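Local coordinates for rhusiopathiae surface protein B (Erysipelothrix rhusiopathiae, PDB 3V10) that probably binds collagen, this part being the collagen-binding region of a cell-wall-anchored surface adhesin, at residues K169-W183 / H299-D311. Sequence-based numbering, arbitrary orientation.
Sequences KTGTFSTEVHGDMNW and HYTDTSVVNMFDD
V305 points at strand 169-173 and packs on it: its CG2 sits 3.6 Å from T172 N and also touches W183 CH2, while its CB lies 4.0 Å from M181 SD. Two residues earlier, T303 sends its two branches to different tasks. With OG1 anti to the backbone N (chi1 -162°), CG2 meets the indole of W183 in plane at the edge, 3.6 Å from CZ3, and OG1 is hydrogen-bonded to a water, which in turn accepts from G171 N. Strands 169-173 and 303-306 run nearly parallel (11°), 6.1 Å apart at their axes, and this water links the backbone of G171 to the T303 hydroxyl. The direct hydrogen bond comes at the start, K169 N to Y300 O at 2.8 Å, and a second water bridges K169 O and H299 O. F173 N, buried beside V305 CG1, has no polar partner in the model.

Beyond the strand, M308 and F173 lie alongside each other, pointing in opposite directions, with M308 CG 3.5 Å from F173 CB, and the M308 sulfur reaches M181. The edge of F309 is then turned to the face of H178 in an offset edge-to-face stack, the planes at 80°, and F309 CZ comes to 3.5 Å from CA of G179, whose positive phi in a type II turn suits glycine. An Asx turn, N307 OD1 accepting from F309 N, shapes this exit, and K118 NZ takes the carbonyls of N307 and F309.

The contact joins edges of the two sheets of the collagen-binding domain; the chain then leaves to enter the N-terminal domain's sheet as strand 311-315, consistent with the latch strand of the Collagen Hug model, in domains of the DEv-IgG fold.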
loop_
_atom_site.group_PDB
_atom_site.type_symbol
_atom_site.label_atom_id
_atom_site.label_comp_id
_atom_site.label_asym_id
_atom_site.label_seq_id
_atom_site.Cartn_x
_atom_site.Cartn_y
_atom_site.Cartn_z
ATOM N N LYS A 169 -12.620 -8.429 5.991
ATOM C CA LYS A 169 -11.656 -8.490 4.910
ATOM C C LYS A 169 -10.644 -7.357 5.048
ATOM O O LYS A 169 -10.961 -6.287 5.555
ATOM C CB LYS A 169 -12.388 -8.380 3.573
ATOM C CG LYS A 169 -13.117 -7.074 3.389
ATOM C CD LYS A 169 -12.334 -6.160 2.483
ATOM C CE LYS A 169 -12.462 -6.591 1.034
ATOM N NZ LYS A 169 -12.045 -7.998 0.812
ATOM N N THR A 170 -9.420 -7.607 4.599
ATOM C CA THR A 170 -8.370 -6.600 4.670
ATOM C C THR A 170 -7.553 -6.641 3.393
ATOM O O THR A 170 -7.643 -7.589 2.616
ATOM C CB THR A 170 -7.419 -6.845 5.862
ATOM O OG1 THR A 170 -6.642 -8.023 5.618
ATOM C CG2 THR A 170 -8.205 -7.021 7.145
ATOM N N GLY A 171 -6.756 -5.606 3.178
ATOM C CA GLY A 171 -5.940 -5.561 1.979
ATOM C C GLY A 171 -4.848 -4.527 2.096
ATOM O O GLY A 171 -4.941 -3.592 2.894
ATOM N N THR A 172 -3.799 -4.703 1.305
ATOM C CA THR A 172 -2.696 -3.758 1.310
ATOM C C THR A 172 -1.881 -3.945 0.041
ATOM O O THR A 172 -2.123 -4.873 -0.741
ATOM C CB THR A 172 -1.793 -3.940 2.557
ATOM O OG1 THR A 172 -0.854 -2.856 2.623
ATOM C CG2 THR A 172 -1.039 -5.269 2.507
ATOM N N PHE A 173 -0.933 -3.042 -0.171
ATOM C CA PHE A 173 -0.080 -3.096 -1.342
ATOM C C PHE A 173 0.992 -4.150 -1.140
ATOM O O PHE A 173 1.378 -4.454 -0.010
ATOM C CB PHE A 173 0.559 -1.722 -1.586
ATOM C CG PHE A 173 1.246 -1.147 -0.379
ATOM C CD1 PHE A 173 2.549 -1.521 -0.058
ATOM C CD2 PHE A 173 0.579 -0.249 0.451
ATOM C CE1 PHE A 173 3.180 -1.008 1.074
ATOM C CE2 PHE A 173 1.200 0.269 1.587
ATOM C CZ PHE A 173 2.504 -0.112 1.900
ATOM N N SER A 174 1.456 -4.722 -2.246
ATOM C CA SER A 174 2.504 -5.723 -2.195
ATOM C C SER A 174 3.854 -5.022 -2.249
ATOM O O SER A 174 4.010 -3.989 -2.911
ATOM C CB SER A 174 2.397 -6.678 -3.384
ATOM O OG SER A 174 3.481 -7.597 -3.401
ATOM N N THR A 175 4.818 -5.575 -1.524
ATOM C CA THR A 175 6.173 -5.036 -1.534
ATOM C C THR A 175 7.048 -6.037 -2.289
ATOM O O THR A 175 8.259 -5.843 -2.422
ATOM C CB THR A 175 6.737 -4.848 -0.108
ATOM O OG1 THR A 175 6.676 -6.090 0.598
ATOM C CG2 THR A 175 5.939 -3.795 0.660
ATOM N N GLU A 176 6.425 -7.103 -2.794
ATOM C CA GLU A 176 7.150 -8.133 -3.540
ATOM C C GLU A 176 6.889 -8.029 -5.046
ATOM O O GLU A 176 7.732 -8.394 -5.858
ATOM C CB GLU A 176 6.779 -9.522 -2.999
ATOM C CG GLU A 176 6.028 -10.452 -3.951
ATOM C CD GLU A 176 5.536 -11.706 -3.223
ATOM O OE1 GLU A 176 6.391 -12.526 -2.828
ATOM O OE2 GLU A 176 4.314 -11.889 -2.991
ATOM N N VAL A 177 5.722 -7.518 -5.420
ATOM C CA VAL A 177 5.382 -7.342 -6.830
ATOM C C VAL A 177 4.813 -5.938 -6.993
ATOM O O VAL A 177 3.697 -5.658 -6.549
ATOM C CB VAL A 177 4.326 -8.370 -7.304
ATOM C CG1 VAL A 177 4.135 -8.248 -8.792
ATOM C CG2 VAL A 177 4.758 -9.780 -6.929
ATOM N N HIS A 178 5.588 -5.058 -7.618
ATOM C CA HIS A 178 5.168 -3.676 -7.810
ATOM C C HIS A 178 3.893 -3.548 -8.635
ATOM O O HIS A 178 3.818 -4.017 -9.776
ATOM C CB HIS A 178 6.292 -2.860 -8.462
ATOM C CG HIS A 178 5.968 -1.406 -8.613
ATOM N ND1 HIS A 178 5.566 -0.623 -7.552
ATOM C CD2 HIS A 178 6.001 -0.589 -9.692
ATOM C CE1 HIS A 178 5.368 0.614 -7.969
ATOM N NE2 HIS A 178 5.625 0.662 -9.264
ATOM N N GLY A 179 2.889 -2.903 -8.044
ATOM C CA GLY A 179 1.626 -2.713 -8.726
ATOM C C GLY A 179 0.567 -3.706 -8.281
ATOM O O GLY A 179 -0.602 -3.584 -8.652
ATOM N N ASP A 180 0.975 -4.692 -7.491
ATOM C CA ASP A 180 0.054 -5.710 -6.994
ATOM C C ASP A 180 -0.391 -5.387 -5.572
ATOM O O ASP A 180 0.240 -4.586 -4.878
ATOM C CB ASP A 180 0.718 -7.094 -7.024
ATOM C CG ASP A 180 0.651 -7.755 -8.395
ATOM O OD1 ASP A 180 0.429 -7.047 -9.399
ATOM O OD2 ASP A 180 0.840 -8.993 -8.465
ATOM N N MET A 181 -1.490 -6.010 -5.159
ATOM C CA MET A 181 -2.060 -5.828 -3.828
ATOM C C MET A 181 -2.431 -7.200 -3.270
ATOM O O MET A 181 -2.809 -8.094 -4.024
ATOM C CB MET A 181 -3.306 -4.940 -3.907
ATOM C CG MET A 181 -2.996 -3.490 -4.226
ATOM S SD MET A 181 -4.374 -2.497 -4.866
ATOM C CE MET A 181 -4.244 -2.924 -6.612
ATOM N N ASN A 182 -2.322 -7.365 -1.953
ATOM C CA ASN A 182 -2.644 -8.638 -1.321
ATOM C C ASN A 182 -3.918 -8.487 -0.510
ATOM O O ASN A 182 -4.129 -7.458 0.128
ATOM C CB ASN A 182 -1.502 -9.086 -0.407
ATOM C CG ASN A 182 -0.173 -9.141 -1.131
ATOM O OD1 ASN A 182 -0.060 -9.763 -2.186
ATOM N ND2 ASN A 182 0.842 -8.491 -0.568
ATOM N N TRP A 183 -4.764 -9.509 -0.539
ATOM C CA TRP A 183 -6.030 -9.453 0.186
ATOM C C TRP A 183 -6.295 -10.665 1.066
ATOM O O TRP A 183 -5.791 -11.757 0.809
ATOM C CB TRP A 183 -7.187 -9.273 -0.800
ATOM C CG TRP A 183 -6.962 -8.153 -1.762
ATOM C CD1 TRP A 183 -6.219 -8.196 -2.904
ATOM C CD2 TRP A 183 -7.434 -6.806 -1.641
ATOM N NE1 TRP A 183 -6.195 -6.963 -3.503
ATOM C CE2 TRP A 183 -6.931 -6.088 -2.748
ATOM C CE3 TRP A 183 -8.228 -6.134 -0.705
ATOM C CZ2 TRP A 183 -7.200 -4.730 -2.947
ATOM C CZ3 TRP A 183 -8.497 -4.782 -0.904
ATOM C CH2 TRP A 183 -7.984 -4.095 -2.013
ATOM N N HIS A 299 -17.881 -1.771 7.125
ATOM C CA HIS A 299 -16.506 -1.477 7.515
ATOM C C HIS A 299 -15.720 -2.770 7.690
ATOM O O HIS A 299 -14.490 -2.773 7.622
ATOM C CB HIS A 299 -16.433 -0.564 8.764
ATOM C CG HIS A 299 -17.038 -1.139 10.008
ATOM N ND1 HIS A 299 -16.464 -2.179 10.708
ATOM C CD2 HIS A 299 -18.133 -0.770 10.715
ATOM C CE1 HIS A 299 -17.179 -2.426 11.791
ATOM N NE2 HIS A 299 -18.197 -1.585 11.820
ATOM N N TYR A 300 -16.437 -3.878 7.873
ATOM C CA TYR A 300 -15.809 -5.191 8.004
ATOM C C TYR A 300 -15.697 -5.902 6.654
ATOM O O TYR A 300 -14.678 -6.528 6.358
ATOM C CB TYR A 300 -16.619 -6.117 8.913
ATOM C CG TYR A 300 -16.558 -5.819 10.382
ATOM C CD1 TYR A 300 -15.355 -5.477 10.995
ATOM C CD2 TYR A 300 -17.695 -5.943 11.175
ATOM C CE1 TYR A 300 -15.284 -5.267 12.371
ATOM C CE2 TYR A 300 -17.637 -5.737 12.552
ATOM C CZ TYR A 300 -16.428 -5.401 13.141
ATOM O OH TYR A 300 -16.364 -5.201 14.501
ATOM N N THR A 301 -16.751 -5.810 5.847
ATOM C CA THR A 301 -16.791 -6.501 4.554
ATOM C C THR A 301 -16.177 -5.790 3.354
ATOM O O THR A 301 -15.915 -6.424 2.329
ATOM C CB THR A 301 -18.237 -6.866 4.185
ATOM O OG1 THR A 301 -18.956 -5.680 3.821
ATOM C CG2 THR A 301 -18.933 -7.519 5.380
ATOM N N ASP A 302 -15.957 -4.482 3.473
ATOM C CA ASP A 302 -15.385 -3.695 2.376
ATOM C C ASP A 302 -14.107 -2.999 2.812
ATOM O O ASP A 302 -13.973 -2.605 3.970
ATOM C CB ASP A 302 -16.340 -2.583 1.921
ATOM C CG ASP A 302 -17.711 -3.084 1.530
ATOM O OD1 ASP A 302 -17.917 -4.308 1.412
ATOM O OD2 ASP A 302 -18.594 -2.219 1.333
ATOM N N THR A 303 -13.176 -2.824 1.879
ATOM C CA THR A 303 -11.949 -2.118 2.202
ATOM C C THR A 303 -11.290 -1.600 0.928
ATOM O O THR A 303 -11.826 -1.756 -0.169
ATOM C CB THR A 303 -10.976 -3.011 2.995
ATOM O OG1 THR A 303 -10.001 -2.185 3.641
ATOM C CG2 THR A 303 -10.264 -3.985 2.081
ATOM N N SER A 304 -10.142 -0.957 1.071
ATOM C CA SER A 304 -9.459 -0.427 -0.092
ATOM C C SER A 304 -8.010 -0.130 0.223
ATOM O O SER A 304 -7.606 -0.086 1.387
ATOM C CB SER A 304 -10.148 0.850 -0.564
ATOM O OG SER A 304 -10.044 1.867 0.415
ATOM N N VAL A 305 -7.232 0.055 -0.835
ATOM C CA VAL A 305 -5.819 0.371 -0.713
ATOM C C VAL A 305 -5.599 1.688 -1.443
ATOM O O VAL A 305 -5.980 1.838 -2.606
ATOM C CB VAL A 305 -4.929 -0.732 -1.356
ATOM C CG1 VAL A 305 -3.451 -0.384 -1.181
ATOM C CG2 VAL A 305 -5.224 -2.078 -0.715
ATOM N N VAL A 306 -5.004 2.655 -0.752
ATOM C CA VAL A 306 -4.732 3.945 -1.366
ATOM C C VAL A 306 -3.651 3.731 -2.417
ATOM O O VAL A 306 -2.738 2.927 -2.216
ATOM C CB VAL A 306 -4.247 4.973 -0.316
ATOM C CG1 VAL A 306 -3.865 6.276 -0.994
ATOM C CG2 VAL A 306 -5.352 5.228 0.702
ATOM N N ASN A 307 -3.776 4.434 -3.538
ATOM C CA ASN A 307 -2.823 4.338 -4.642
ATOM C C ASN A 307 -1.398 4.326 -4.107
ATOM O O ASN A 307 -0.974 5.248 -3.409
ATOM C CB ASN A 307 -3.018 5.511 -5.610
ATOM C CG ASN A 307 -2.144 5.403 -6.843
ATOM O OD1 ASN A 307 -0.921 5.457 -6.752
ATOM N ND2 ASN A 307 -2.769 5.248 -8.006
ATOM N N MET A 308 -0.657 3.280 -4.456
ATOM C CA MET A 308 0.706 3.124 -3.973
ATOM C C MET A 308 1.812 3.396 -4.992
ATOM O O MET A 308 2.979 3.069 -4.749
ATOM C CB MET A 308 0.869 1.719 -3.373
ATOM C CG MET A 308 0.573 0.530 -4.306
ATOM S SD MET A 308 -1.177 0.145 -4.743
ATOM C CE MET A 308 -0.941 -0.110 -6.461
ATOM N N PHE A 309 1.458 4.014 -6.115
ATOM C CA PHE A 309 2.436 4.312 -7.165
ATOM C C PHE A 309 3.159 5.644 -6.989
ATOM O O PHE A 309 2.554 6.652 -6.627
ATOM C CB PHE A 309 1.755 4.312 -8.541
ATOM C CG PHE A 309 1.356 2.943 -9.029
ATOM C CD1 PHE A 309 2.318 2.042 -9.483
ATOM C CD2 PHE A 309 0.020 2.565 -9.062
ATOM C CE1 PHE A 309 1.951 0.781 -9.968
ATOM C CE2 PHE A 309 -0.360 1.308 -9.544
ATOM C CZ PHE A 309 0.608 0.415 -9.999
ATOM N N ASP A 310 4.460 5.639 -7.252
ATOM C CA ASP A 310 5.247 6.861 -7.179
ATOM C C ASP A 310 5.042 7.541 -8.519
ATOM O O ASP A 310 4.792 6.879 -9.522
ATOM C CB ASP A 310 6.734 6.538 -7.003
ATOM C CG ASP A 310 7.017 5.796 -5.721
ATOM O OD1 ASP A 310 6.886 6.419 -4.651
ATOM O OD2 ASP A 310 7.357 4.591 -5.776
ATOM N N ASP A 311 5.118 8.862 -8.541
ATOM C CA ASP A 311 4.970 9.573 -9.800
ATOM C C ASP A 311 5.792 10.843 -9.737
ATOM O O ASP A 311 6.116 11.331 -8.654
ATOM C CB ASP A 311 3.492 9.874 -10.094
ATOM C CG ASP A 311 2.874 10.834 -9.105
ATOM O OD1 ASP A 311 3.291 12.011 -9.074
ATOM O OD2 ASP A 311 1.965 10.412 -8.361
HETATM O O HOH W 1 -12.178 -4.056 6.699
HETATM O O HOH W 2 -7.753 -3.343 4.910
HETATM O O HOH W 3 5.412 3.987 -9.380
#